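Local coordinates for protein alpha-galactosidase (Thermus thermophilus, PDB 6LCJ) that probably hydrolyses alpha-galactosidic linkages as a thermostable glycoside hydrolase of family GH36 and assembles as a hexamer, at residues 94-99 and 120-125; 107-112 and 145-150; 187-192 and 447-452; 304-309 and 339-344; 357-362 and 401-406. One frame throughout, in Å; residues are numbered along the deposited sequence.

Contact 1 (94-99 and 120-125)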
# COMPACT_ATOMS: atom_id res chain seq x y z
N GLY E 94 -8.98 34.49 13.70
CA GLY E 94 -9.83 33.39 14.07
C GLY E 94 -10.65 33.77 15.28
O GLY E 94 -10.40 34.80 15.93
N ALA E 95 -11.64 32.94 15.58
CA ALA E 95 -12.45 33.20 16.75
C ALA E 95 -13.10 31.91 17.21
O ALA E 95 -13.38 31.01 16.41
CB ALA E 95 -13.51 34.28 16.49
N LEU E 96 -13.33 31.83 18.52
CA LEU E 96 -14.05 30.73 19.15
C LEU E 96 -15.34 31.28 19.74
O LEU E 96 -15.40 32.43 20.20
CB LEU E 96 -13.20 30.06 20.23
CG LEU E 96 -11.98 29.27 19.73
CD1 LEU E 96 -11.13 28.74 20.88
CD2 LEU E 96 -12.41 28.12 18.81
N ARG E 97 -16.37 30.45 19.72
CA ARG E 97 -17.72 30.87 20.08
C ARG E 97 -18.15 30.22 21.39
O ARG E 97 -18.22 28.99 21.48
CB ARG E 97 -18.69 30.51 18.97
CG ARG E 97 -20.01 31.23 19.08
CD ARG E 97 -20.93 30.74 18.01
NE ARG E 97 -21.15 31.78 17.01
CZ ARG E 97 -21.44 31.53 15.74
NH1 ARG E 97 -21.57 30.27 15.33
NH2 ARG E 97 -21.63 32.54 14.90
N GLY E 98 -18.45 31.05 22.38
CA GLY E 98 -19.03 30.58 23.62
C GLY E 98 -20.49 30.23 23.42
O GLY E 98 -21.17 30.78 22.54
N PRO E 99 -21.00 29.28 24.22
CA PRO E 99 -22.44 28.95 24.18
C PRO E 99 -23.39 30.16 24.16
O PRO E 99 -24.52 30.04 23.66
CB PRO E 99 -22.63 28.12 25.45
CG PRO E 99 -21.31 27.42 25.63
CD PRO E 99 -20.24 28.33 25.04
N ASP E 120 -10.30 23.96 22.46
CA ASP E 120 -9.70 24.45 23.69
C ASP E 120 -8.61 25.49 23.43
O ASP E 120 -7.94 25.93 24.37
CB ASP E 120 -9.13 23.28 24.50
CG ASP E 120 -8.08 22.48 23.73
OD1 ASP E 120 -7.99 22.64 22.50
OD2 ASP E 120 -7.34 21.70 24.36
N LEU E 121 -8.42 25.92 22.18
CA LEU E 121 -7.27 26.75 21.89
C LEU E 121 -7.47 27.51 20.60
O LEU E 121 -7.94 26.95 19.60
CB LEU E 121 -6.01 25.88 21.81
CG LEU E 121 -4.74 26.61 21.38
CD1 LEU E 121 -4.33 27.56 22.50
CD2 LEU E 121 -3.65 25.63 21.04
N LEU E 122 -7.12 28.80 20.63
CA LEU E 122 -6.78 29.59 19.45
C LEU E 122 -5.27 29.73 19.42
O LEU E 122 -4.67 30.19 20.39
CB LEU E 122 -7.42 30.98 19.49
CG LEU E 122 -8.86 31.17 19.01
CD1 LEU E 122 -9.35 32.58 19.32
CD2 LEU E 122 -8.96 30.86 17.52
N LEU E 123 -4.66 29.35 18.30
CA LEU E 123 -3.22 29.47 18.15
C LEU E 123 -2.91 30.33 16.92
O LEU E 123 -3.28 29.97 15.80
CB LEU E 123 -2.57 28.08 18.02
CG LEU E 123 -1.04 28.00 18.08
CD1 LEU E 123 -0.59 26.62 18.51
CD2 LEU E 123 -0.45 28.33 16.73
N GLY E 124 -2.23 31.45 17.14
CA GLY E 124 -1.81 32.32 16.06
C GLY E 124 -0.33 32.13 15.77
O GLY E 124 0.49 32.09 16.68
N ARG E 125 -0.01 32.02 14.48
CA ARG E 125 1.35 31.75 14.05
C ARG E 125 1.69 32.60 12.84
O ARG E 125 1.07 32.45 11.78
CB ARG E 125 1.54 30.26 13.73
CG ARG E 125 2.98 29.90 13.37
CD ARG E 125 3.16 28.42 13.16
NE ARG E 125 2.91 27.69 14.39
CZ ARG E 125 2.63 26.40 14.44
NH1 ARG E 125 2.54 25.70 13.31
NH2 ARG E 125 2.42 25.81 15.61
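L122 lays its CD2 methyl over one face of the peptide joining G94 to A95, 4.0 Å from G94 C and 3.9 Å from A95 N. That peptide is the main flat group here, for the side chains that meet, L96 and L122, are both branched and aliphatic. This is the inside of a beta sandwich: strand 93-97 belongs to the seven-stranded antiparallel sheet and strand 122-126 to the six-stranded one. The two strands run antiparallel, their short axes 8.0 Å apart, so the sheets are held by side chains rather than by backbone bonds. L96 and L122 both point across the gap and pass side by side, pointing opposite ways, with CG of one 3.7 Å from CG of the other. Each leucine has its CG beside the backbone N and anti to the carbonyl carbon (chi1 -69° in L96), which lets the branches run alongside one another. G94 contributes only a backbone; a CB there would crowd L122 CD2. F45 of strand 44-48 touches both leucines and extends the apolar layer. L121 and A95 point away from this interface, L121 packing on G259 of a second subunit, so this side of the sandwich lies against another subunit. Beyond L122, the CD1 branch of L96 also reaches the backbone, 3.9 Å from L121 C.

Contact 2 (107-112 and 145-150)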
# COMPACT_ATOMS: atom_id res chain seq x y z
N GLY E 107 -6.76 38.14 16.22
CA GLY E 107 -6.50 38.62 14.87
C GLY E 107 -5.15 39.29 14.67
O GLY E 107 -4.74 40.13 15.46
N ALA E 108 -4.46 38.93 13.60
CA ALA E 108 -3.16 39.52 13.31
C ALA E 108 -3.29 41.00 12.92
O ALA E 108 -4.21 41.40 12.20
CB ALA E 108 -2.48 38.77 12.18
N LEU E 109 -2.35 41.80 13.40
CA LEU E 109 -2.24 43.20 13.01
C LEU E 109 -1.16 43.44 11.96
O LEU E 109 -1.01 44.57 11.51
CB LEU E 109 -1.98 44.07 14.25
CG LEU E 109 -3.15 44.06 15.24
CD1 LEU E 109 -2.89 44.98 16.42
CD2 LEU E 109 -4.45 44.45 14.54
N ASP E 110 -0.41 42.40 11.57
CA ASP E 110 0.61 42.44 10.53
C ASP E 110 0.35 41.34 9.50
O ASP E 110 -0.55 40.50 9.65
CB ASP E 110 2.02 42.28 11.11
CG ASP E 110 2.39 43.39 12.08
OD1 ASP E 110 2.44 44.58 11.66
OD2 ASP E 110 2.65 43.09 13.27
N LEU E 111 1.20 41.32 8.47
CA LEU E 111 1.11 40.39 7.36
C LEU E 111 1.57 38.98 7.73
O LEU E 111 2.45 38.79 8.57
CB LEU E 111 1.98 40.86 6.20
CG LEU E 111 1.68 42.19 5.53
CD1 LEU E 111 2.93 42.71 4.82
CD2 LEU E 111 0.52 42.03 4.56
N GLY E 112 1.00 37.99 7.04
CA GLY E 112 1.60 36.67 7.00
C GLY E 112 1.25 35.75 8.14
O GLY E 112 2.04 34.86 8.46
N ALA E 145 -15.81 44.34 14.94
CA ALA E 145 -15.70 45.77 14.64
C ALA E 145 -14.49 46.40 15.32
O ALA E 145 -13.88 47.33 14.78
CB ALA E 145 -16.99 46.48 15.05
N ALA E 146 -14.11 45.90 16.50
CA ALA E 146 -12.96 46.46 17.19
C ALA E 146 -11.65 46.02 16.54
O ALA E 146 -10.68 46.77 16.55
CB ALA E 146 -12.99 46.06 18.67
N TYR E 147 -11.62 44.80 15.99
CA TYR E 147 -10.45 44.36 15.22
C TYR E 147 -10.30 45.19 13.95
O TYR E 147 -9.19 45.64 13.62
CB TYR E 147 -10.58 42.86 14.90
CG TYR E 147 -9.48 42.25 14.04
CD1 TYR E 147 -8.13 42.48 14.31
CD2 TYR E 147 -9.79 41.42 12.97
CE1 TYR E 147 -7.13 41.90 13.53
CE2 TYR E 147 -8.81 40.84 12.18
CZ TYR E 147 -7.48 41.08 12.47
OH TYR E 147 -6.52 40.50 11.68
N ALA E 148 -11.41 45.42 13.23
CA ALA E 148 -11.33 46.13 11.96
C ALA E 148 -10.75 47.54 12.13
O ALA E 148 -10.04 48.02 11.24
CB ALA E 148 -12.71 46.19 11.30
N ARG E 149 -11.01 48.19 13.28
CA ARG E 149 -10.48 49.54 13.50
C ARG E 149 -8.97 49.56 13.56
O ARG E 149 -8.35 50.59 13.26
CB ARG E 149 -11.05 50.14 14.78
CG ARG E 149 -12.46 50.67 14.60
CD ARG E 149 -13.12 50.88 15.92
NE ARG E 149 -14.56 50.65 15.83
CZ ARG E 149 -15.26 50.00 16.75
NH1 ARG E 149 -14.65 49.51 17.82
NH2 ARG E 149 -16.57 49.84 16.59
N LEU E 150 -8.35 48.45 13.94
CA LEU E 150 -6.90 48.38 14.03
C LEU E 150 -6.23 47.98 12.72
O LEU E 150 -5.00 47.81 12.69
CB LEU E 150 -6.52 47.42 15.16
CG LEU E 150 -7.08 47.94 16.48
CD1 LEU E 150 -6.90 46.93 17.59
CD2 LEU E 150 -6.39 49.26 16.84
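Y147 reaches from the last turns of its helix to A108, where its hydroxyl donates a hydrogen bond to the backbone oxygen: OH to O is a short 2.5 Å. The hydroxyl comes in at a C=O...O angle of 133°, tilted only slightly from the carbonyl plane. The ring can extend this far because its CG stands anti to the backbone N (chi1 177°), carrying the phenol away from the helix and lengthwise toward the strand. G107 CA sits over one face of the ring, 3.6 Å from Y147 CZ, and a side chain at G107 would run into that same atom; glycine allows the ring to lie close on the backbone. A phenylalanine in place of Y147 would probably lose the bond to A108 O and leave the ring freer to shift beneath G107. The contact joins two parts of the fold: G107 and A108 end strand 102-108 of the beta sandwich, while helix 140-149 follows the last sandwich strand, 132-137, and leads toward the TIM barrel. L109 bends round the ring edge. Its CB leaves along the interface rather than into it, and with CG beside the backbone N the chain brings CD2 to 3.8 Å from Y147 CE1. The same methyl also packs on L150, 3.7 Å from its CB, the two leucines meeting at a slant. L150 lies past the helix, its N bonded back to Y147 O at 3.0 Å. F134 of strand 132-137 backs both Y147 and L150, and R28 touches L109 and L150.

Contact 3 (187-192 and 447-452)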
# COMPACT_ATOMS: atom_id res chain seq x y z
N ALA E 187 -28.77 54.96 -20.35
CA ALA E 187 -30.04 55.49 -19.87
C ALA E 187 -30.23 55.31 -18.37
O ALA E 187 -31.11 55.96 -17.80
CB ALA E 187 -31.19 54.84 -20.63
N PHE E 188 -29.46 54.45 -17.72
CA PHE E 188 -29.64 54.14 -16.30
C PHE E 188 -28.65 54.92 -15.45
O PHE E 188 -27.64 55.43 -15.93
CB PHE E 188 -29.48 52.63 -16.06
CG PHE E 188 -30.60 51.80 -16.62
CD1 PHE E 188 -30.63 51.47 -17.97
CD2 PHE E 188 -31.65 51.38 -15.80
CE1 PHE E 188 -31.67 50.71 -18.48
CE2 PHE E 188 -32.70 50.62 -16.31
CZ PHE E 188 -32.72 50.29 -17.65
N SER E 189 -28.92 54.97 -14.15
CA SER E 189 -28.07 55.75 -13.24
C SER E 189 -26.79 55.01 -12.86
O SER E 189 -26.50 54.84 -11.68
CB SER E 189 -28.84 56.10 -11.97
OG SER E 189 -29.83 57.07 -12.22
N PHE E 190 -26.02 54.55 -13.85
CA PHE E 190 -24.71 53.97 -13.59
C PHE E 190 -23.65 55.07 -13.61
O PHE E 190 -23.85 56.15 -14.17
CB PHE E 190 -24.36 52.90 -14.62
CG PHE E 190 -25.14 51.64 -14.48
CD1 PHE E 190 -24.86 50.76 -13.44
CD2 PHE E 190 -26.15 51.32 -15.38
CE1 PHE E 190 -25.60 49.56 -13.30
CE2 PHE E 190 -26.89 50.13 -15.25
CZ PHE E 190 -26.62 49.26 -14.21
N GLU E 191 -22.51 54.77 -13.00
CA GLU E 191 -21.36 55.66 -13.04
C GLU E 191 -20.15 55.07 -13.74
O GLU E 191 -19.27 55.83 -14.14
CB GLU E 191 -20.95 56.07 -11.61
CG GLU E 191 -22.12 56.04 -10.65
CD GLU E 191 -21.78 56.59 -9.29
OE1 GLU E 191 -21.70 55.81 -8.32
OE2 GLU E 191 -21.61 57.82 -9.18
N VAL E 192 -20.08 53.75 -13.91
CA VAL E 192 -18.94 53.06 -14.51
C VAL E 192 -19.48 52.01 -15.47
O VAL E 192 -20.41 51.27 -15.15
CB VAL E 192 -18.04 52.39 -13.45
CG1 VAL E 192 -16.77 51.83 -14.08
CG2 VAL E 192 -17.70 53.34 -12.32
N ARG E 447 -37.24 48.08 -11.65
CA ARG E 447 -36.59 47.68 -10.40
C ARG E 447 -35.12 48.04 -10.40
O ARG E 447 -34.60 48.50 -9.38
CB ARG E 447 -36.79 46.19 -10.17
CG ARG E 447 -38.04 45.95 -9.38
CD ARG E 447 -38.40 44.51 -9.32
NE ARG E 447 -37.49 43.75 -8.48
CZ ARG E 447 -36.74 42.75 -8.92
NH1 ARG E 447 -36.80 42.40 -10.20
NH2 ARG E 447 -35.94 42.11 -8.07
N LEU E 448 -34.44 47.86 -11.54
CA LEU E 448 -33.02 48.20 -11.62
C LEU E 448 -32.79 49.69 -11.39
O LEU E 448 -31.90 50.08 -10.62
CB LEU E 448 -32.44 47.77 -12.97
CG LEU E 448 -31.01 48.26 -13.28
CD1 LEU E 448 -29.97 47.76 -12.23
CD2 LEU E 448 -30.57 47.91 -14.71
N GLU E 449 -33.60 50.55 -12.01
CA GLU E 449 -33.43 51.98 -11.80
C GLU E 449 -33.71 52.39 -10.36
O GLU E 449 -32.97 53.20 -9.78
CB GLU E 449 -34.30 52.78 -12.77
CG GLU E 449 -34.01 54.28 -12.77
CD GLU E 449 -32.51 54.65 -12.91
OE1 GLU E 449 -31.69 53.86 -13.45
OE2 GLU E 449 -32.14 55.77 -12.50
N ALA E 450 -34.78 51.86 -9.75
CA ALA E 450 -35.01 52.20 -8.35
C ALA E 450 -33.87 51.70 -7.46
O ALA E 450 -33.54 52.33 -6.45
CB ALA E 450 -36.35 51.64 -7.88
N PHE E 451 -33.25 50.58 -7.83
CA PHE E 451 -32.10 50.07 -7.08
C PHE E 451 -30.93 51.05 -7.14
O PHE E 451 -30.34 51.40 -6.12
CB PHE E 451 -31.73 48.69 -7.64
CG PHE E 451 -30.41 48.14 -7.14
CD1 PHE E 451 -30.29 47.61 -5.85
CD2 PHE E 451 -29.31 48.07 -7.99
CE1 PHE E 451 -29.10 47.07 -5.41
CE2 PHE E 451 -28.10 47.51 -7.56
CZ PHE E 451 -28.00 47.01 -6.26
N LEU E 452 -30.61 51.52 -8.35
CA LEU E 452 -29.50 52.46 -8.53
C LEU E 452 -29.80 53.82 -7.90
O LEU E 452 -28.92 54.40 -7.26
CB LEU E 452 -29.20 52.62 -10.02
CG LEU E 452 -28.68 51.35 -10.68
CD1 LEU E 452 -28.70 51.45 -12.19
CD2 LEU E 452 -27.28 51.08 -10.18
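E449 grips S189 with both carboxylate oxygens: OE1 takes the backbone N at 3.1 Å, nearly straight (161°), and OE2 accepts from the hydroxyl OG at 2.7 Å, each oxygen using its syn lone pair. The contact joins the loop before the second strand of a TIM barrel, 192-195, to helix 442-453, which follows the last strand, 431-433, at the N-terminal end of the barrel. E449 gets there by leaving the helix with CG opposite its backbone N and then bending at chi2 (50°), which turns the carboxylate back to the loop. An alanine here would probably leave S189 N and OG without their carboxylate partner and the loop held to the helix by apolar packing alone. Beside this polar clamp lie two phenylalanines. L448 CD2 stands over a face of the F188 ring, 4.1 Å from its centroid, while L452 CD1 sits almost centrally over the F190 ring, 3.7 Å from its centroid; both are CH-pi contacts. F190 CZ also lies 4.2 Å from L448 CD1. S189 is the centre of an inverse gamma turn, with F188 and F190 flanking it and the rings of both meeting the helix. Further out, P437 packs on F188, W163 meets F190 edge-to-face, and R161 NE hydrogen-bonds to S189 O.

Contact 4 (304-309 and 339-344)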
# COMPACT_ATOMS: atom_id res chain seq x y z
N ASP E 304 -7.66 41.14 -10.93
CA ASP E 304 -8.22 39.86 -10.59
C ASP E 304 -7.11 38.84 -10.39
O ASP E 304 -5.97 39.04 -10.82
CB ASP E 304 -9.18 39.38 -11.68
CG ASP E 304 -10.29 38.49 -11.16
OD1 ASP E 304 -10.21 37.97 -10.01
OD2 ASP E 304 -11.26 38.30 -11.93
N PHE E 305 -7.48 37.72 -9.74
CA PHE E 305 -6.57 36.61 -9.50
C PHE E 305 -5.32 37.08 -8.78
O PHE E 305 -4.22 36.60 -9.05
CB PHE E 305 -6.19 35.90 -10.80
CG PHE E 305 -7.32 35.14 -11.43
CD1 PHE E 305 -8.31 35.81 -12.14
CD2 PHE E 305 -7.40 33.77 -11.30
CE1 PHE E 305 -9.37 35.11 -12.72
CE2 PHE E 305 -8.45 33.06 -11.88
CZ PHE E 305 -9.44 33.73 -12.59
N LEU E 306 -5.48 38.05 -7.87
CA LEU E 306 -4.35 38.65 -7.19
C LEU E 306 -3.70 37.70 -6.18
O LEU E 306 -2.59 38.00 -5.71
CB LEU E 306 -4.79 39.93 -6.49
CG LEU E 306 -5.20 41.14 -7.36
CD1 LEU E 306 -5.63 42.29 -6.47
CD2 LEU E 306 -4.07 41.56 -8.25
N TYR E 307 -4.34 36.58 -5.84
CA TYR E 307 -3.66 35.54 -5.08
C TYR E 307 -2.37 35.08 -5.78
O TYR E 307 -1.43 34.63 -5.11
CB TYR E 307 -4.59 34.34 -4.84
CG TYR E 307 -4.77 33.50 -6.09
CD1 TYR E 307 -3.89 32.46 -6.39
CD2 TYR E 307 -5.79 33.76 -6.98
CE1 TYR E 307 -4.03 31.72 -7.54
CE2 TYR E 307 -5.93 33.02 -8.13
CZ TYR E 307 -5.06 32.01 -8.40
OH TYR E 307 -5.21 31.28 -9.55
N ALA E 308 -2.32 35.15 -7.11
CA ALA E 308 -1.12 34.69 -7.81
C ALA E 308 0.12 35.45 -7.36
O ALA E 308 1.22 34.88 -7.33
CB ALA E 308 -1.31 34.81 -9.31
N ALA E 309 -0.03 36.72 -6.99
CA ALA E 309 1.11 37.51 -6.54
C ALA E 309 1.55 37.17 -5.12
O ALA E 309 2.60 37.67 -4.68
CB ALA E 309 0.77 38.99 -6.63
N CYS E 339 -9.81 41.63 -6.66
CA CYS E 339 -10.57 40.39 -6.82
C CYS E 339 -9.62 39.20 -6.74
O CYS E 339 -8.45 39.30 -7.13
CB CYS E 339 -11.36 40.39 -8.17
SG CYS E 339 -12.62 39.03 -8.35
N GLY E 340 -10.12 38.07 -6.23
CA GLY E 340 -9.28 36.89 -6.07
C GLY E 340 -8.09 37.14 -5.18
O GLY E 340 -7.01 36.54 -5.38
N ALA E 341 -8.25 38.00 -4.22
CA ALA E 341 -7.14 38.66 -3.59
C ALA E 341 -7.04 38.29 -2.13
O ALA E 341 -8.07 38.12 -1.47
CB ALA E 341 -7.29 40.19 -3.72
N PRO E 342 -5.82 38.17 -1.61
CA PRO E 342 -5.64 38.10 -0.16
C PRO E 342 -6.45 39.19 0.54
O PRO E 342 -6.22 40.38 0.32
CB PRO E 342 -4.14 38.33 0.01
CG PRO E 342 -3.56 37.83 -1.27
CD PRO E 342 -4.54 38.24 -2.32
N VAL E 343 -7.40 38.79 1.37
CA VAL E 343 -8.35 39.76 1.89
C VAL E 343 -7.65 40.76 2.82
O VAL E 343 -7.62 41.96 2.55
CB VAL E 343 -9.52 39.05 2.58
CG1 VAL E 343 -10.30 40.01 3.45
CG2 VAL E 343 -10.44 38.43 1.52
N LEU E 344 -7.04 40.28 3.90
CA LEU E 344 -6.53 41.21 4.90
C LEU E 344 -5.29 41.95 4.40
O LEU E 344 -5.15 43.15 4.65
CB LEU E 344 -6.24 40.45 6.20
CG LEU E 344 -7.55 39.87 6.75
CD1 LEU E 344 -7.35 38.99 7.97
CD2 LEU E 344 -8.53 40.99 7.05
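C339 opens the second segment, its SG 3.1 Å from D304 OD1. The sulfur is carried alongside D304 by a torsion that sets it opposite the C339 backbone N (chi1 -169°). D304 OD1 also accepts its own neighbour's amide, F305 N, on the anti side but tilted out of the carboxylate plane, at 2.8 Å, while D304 OD2 is bound by W233 NE1, so the carboxylate is held from both ends. C339 O receives a weak bond from L306 N, 3.3 Å long but nearly straight, and the CA-H of D304 makes a further CH...O contact to it. G340 comes next with positive phi; F305 beside it shares its left-handed helical backbone conformation, and the two segments turn together as they leave adjacent parallel strands, 298-303 and 335-338. A side chain on G340 would strike F305 N. G340 O takes the amide of Y307 at 2.7 Å and lies in the plane of the Y307 ring, 3.4 Å from CD2 at the edge. The phenol's OH is bound to A264 O. A341 puts its CB 3.7 Å from L306 CB, and P342 lays its CD against Y307 N, 3.9 Å off; Y320 of helix 317-331 backs L306, A341 and P342. All of this sits at the C-terminal ends of the barrel strands, the end where TIM barrels carry their active sites. With amides bound by carbonyls and D304 fixed by flanking donors, the chemistry implies a buried, closely set rim in which the carboxylate has little freedom to turn.

Contact 5 (357-362 and 401-406)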
# COMPACT_ATOMS: atom_id res chain seq x y z
N PRO E 357 -16.82 34.20 -3.23
CA PRO E 357 -16.88 33.57 -4.55
C PRO E 357 -17.73 34.36 -5.52
O PRO E 357 -18.60 35.14 -5.13
CB PRO E 357 -17.51 32.21 -4.26
CG PRO E 357 -17.21 31.94 -2.84
CD PRO E 357 -17.21 33.27 -2.15
N ASP E 358 -17.46 34.16 -6.81
CA ASP E 358 -18.32 34.71 -7.84
C ASP E 358 -19.78 34.34 -7.60
O ASP E 358 -20.11 33.20 -7.26
CB ASP E 358 -17.89 34.16 -9.20
CG ASP E 358 -16.60 34.73 -9.68
OD1 ASP E 358 -16.02 35.61 -8.97
OD2 ASP E 358 -16.18 34.31 -10.77
N VAL E 359 -20.66 35.30 -7.82
CA VAL E 359 -22.05 34.93 -8.02
C VAL E 359 -22.13 34.19 -9.35
O VAL E 359 -21.19 34.18 -10.14
CB VAL E 359 -22.99 36.15 -8.00
CG1 VAL E 359 -22.99 36.79 -6.62
CG2 VAL E 359 -22.59 37.14 -9.09
N ALA E 360 -23.25 33.55 -9.57
CA ALA E 360 -23.53 32.88 -10.83
C ALA E 360 -25.03 32.96 -11.02
O ALA E 360 -25.76 33.29 -10.07
CB ALA E 360 -23.03 31.43 -10.81
N PRO E 361 -25.55 32.65 -12.23
CA PRO E 361 -27.00 32.69 -12.44
C PRO E 361 -27.70 31.42 -11.93
O PRO E 361 -28.56 30.85 -12.59
CB PRO E 361 -27.12 32.85 -13.96
CG PRO E 361 -25.83 32.38 -14.54
CD PRO E 361 -24.83 32.17 -13.43
N TYR E 362 -27.31 30.98 -10.74
CA TYR E 362 -27.87 29.77 -10.14
C TYR E 362 -27.49 29.73 -8.67
O TYR E 362 -26.54 30.39 -8.23
CB TYR E 362 -27.42 28.48 -10.86
CG TYR E 362 -25.95 28.34 -11.14
CD1 TYR E 362 -25.05 27.94 -10.15
CD2 TYR E 362 -25.45 28.58 -12.41
CE1 TYR E 362 -23.69 27.80 -10.43
CE2 TYR E 362 -24.10 28.44 -12.70
CZ TYR E 362 -23.22 28.05 -11.71
OH TYR E 362 -21.88 27.92 -12.02
N PRO E 401 -19.99 42.68 -2.80
CA PRO E 401 -20.62 41.36 -2.65
C PRO E 401 -20.80 40.63 -3.97
O PRO E 401 -21.36 39.53 -3.98
CB PRO E 401 -21.98 41.69 -2.01
CG PRO E 401 -22.35 43.01 -2.66
CD PRO E 401 -21.01 43.73 -3.02
N ASP E 402 -20.32 41.24 -5.06
CA ASP E 402 -20.48 40.85 -6.46
C ASP E 402 -21.83 41.31 -6.99
O ASP E 402 -22.61 41.93 -6.25
CB ASP E 402 -20.25 39.35 -6.67
CG ASP E 402 -19.58 39.06 -7.98
OD1 ASP E 402 -19.49 40.01 -8.79
OD2 ASP E 402 -19.17 37.91 -8.24
N VAL E 403 -22.12 41.06 -8.26
CA VAL E 403 -23.22 41.75 -8.93
C VAL E 403 -24.59 41.30 -8.43
O VAL E 403 -24.73 40.27 -7.76
CB VAL E 403 -23.14 41.59 -10.46
CG1 VAL E 403 -21.75 41.96 -10.94
CG2 VAL E 403 -23.51 40.17 -10.87
N VAL E 404 -25.61 42.09 -8.75
CA VAL E 404 -27.00 41.81 -8.43
C VAL E 404 -27.70 41.45 -9.73
O VAL E 404 -27.53 42.15 -10.74
CB VAL E 404 -27.68 43.02 -7.77
CG1 VAL E 404 -29.07 42.65 -7.26
CG2 VAL E 404 -26.82 43.57 -6.66
N TYR E 405 -28.47 40.38 -9.71
CA TYR E 405 -29.30 40.04 -10.85
C TYR E 405 -30.67 40.67 -10.68
O TYR E 405 -31.22 40.70 -9.57
CB TYR E 405 -29.44 38.53 -11.02
CG TYR E 405 -28.15 37.82 -11.37
CD1 TYR E 405 -27.75 37.66 -12.69
CD2 TYR E 405 -27.34 37.30 -10.37
CE1 TYR E 405 -26.55 37.01 -13.00
CE2 TYR E 405 -26.15 36.64 -10.66
CZ TYR E 405 -25.76 36.50 -11.97
OH TYR E 405 -24.59 35.83 -12.24
N PHE E 406 -31.21 41.19 -11.78
CA PHE E 406 -32.62 41.54 -11.90
C PHE E 406 -33.32 40.78 -13.01
O PHE E 406 -34.52 40.55 -12.92
CB PHE E 406 -32.78 43.05 -12.15
CG PHE E 406 -32.28 43.89 -11.02
CD1 PHE E 406 -30.94 44.27 -10.98
CD2 PHE E 406 -33.12 44.26 -9.99
CE1 PHE E 406 -30.47 45.03 -9.94
CE2 PHE E 406 -32.67 45.02 -8.95
CZ PHE E 406 -31.34 45.41 -8.92
O HOH W 1 -19.40 37.21 -3.83
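V359 N donates to D402 OD2 across the contact at 3.0 Å and 158°, arriving from above the carboxylate plane, while V403 N, a local partner within the same loop as D402, binds OD1 at 2.9 Å, also out of that plane. Each oxygen of D402 thus meets a backbone amide, one from each loop. A water adds a bridge between the backbones, donating to P357 O at 2.6 Å and to P401 O at 3.0 Å. As for charge, D358 OD1 stands 4.0 Å from D402 OD2, the carboxylate planes 63° apart; R354 of strand 352-354 forms a salt bridge with D358 and a weak, long ion pair with D402, which would ease this approach. The apolar contacts gather at V359. Its CG2, placed between the backbone N and the carbonyl carbon, meets V403 CG2 at 3.6 Å and Y405 CE2 at 3.9 Å. Y405 extends farther, with its hydroxyl over the face of the A360-P361 peptide, 3.1 Å from A360 C. Both segments run in nearly the same direction, as loops at the C-terminal ends of neighbouring TIM-barrel strands, 352-354 and 398-400. Y167 of helix 166-169 packs on D358, V359, V403 and Y405, Q421 of helix 415-428 and L380 of helix 380-388 close on V359, and L412 of a third subunit lies against P361 and Y362.

Contacts 1 and 2 share a sheet of the sandwich, where strands 93-97 and 102-108 are neighbours. Contact 1, though its centre lies about 23 Å from that of the chain, is buried between sheets and purely apolar; contact 2 adds a tyrosine bond and faces the barrel, Y147 OH lying 4.1 Å from L344 CD1 of contact 4. Contacts 3, 4 and 5 belong to the barrel. Contact 4 is the deepest, its centre about 7 Å from that of the chain, and relies on backbone carbonyls; contact 5, about 14 Å out, uses a carboxylate and a water. Contact 3, partly buried, pairs a carboxylate clamp with aromatic packing, and touches contact 5 through F451 and L448 against F406.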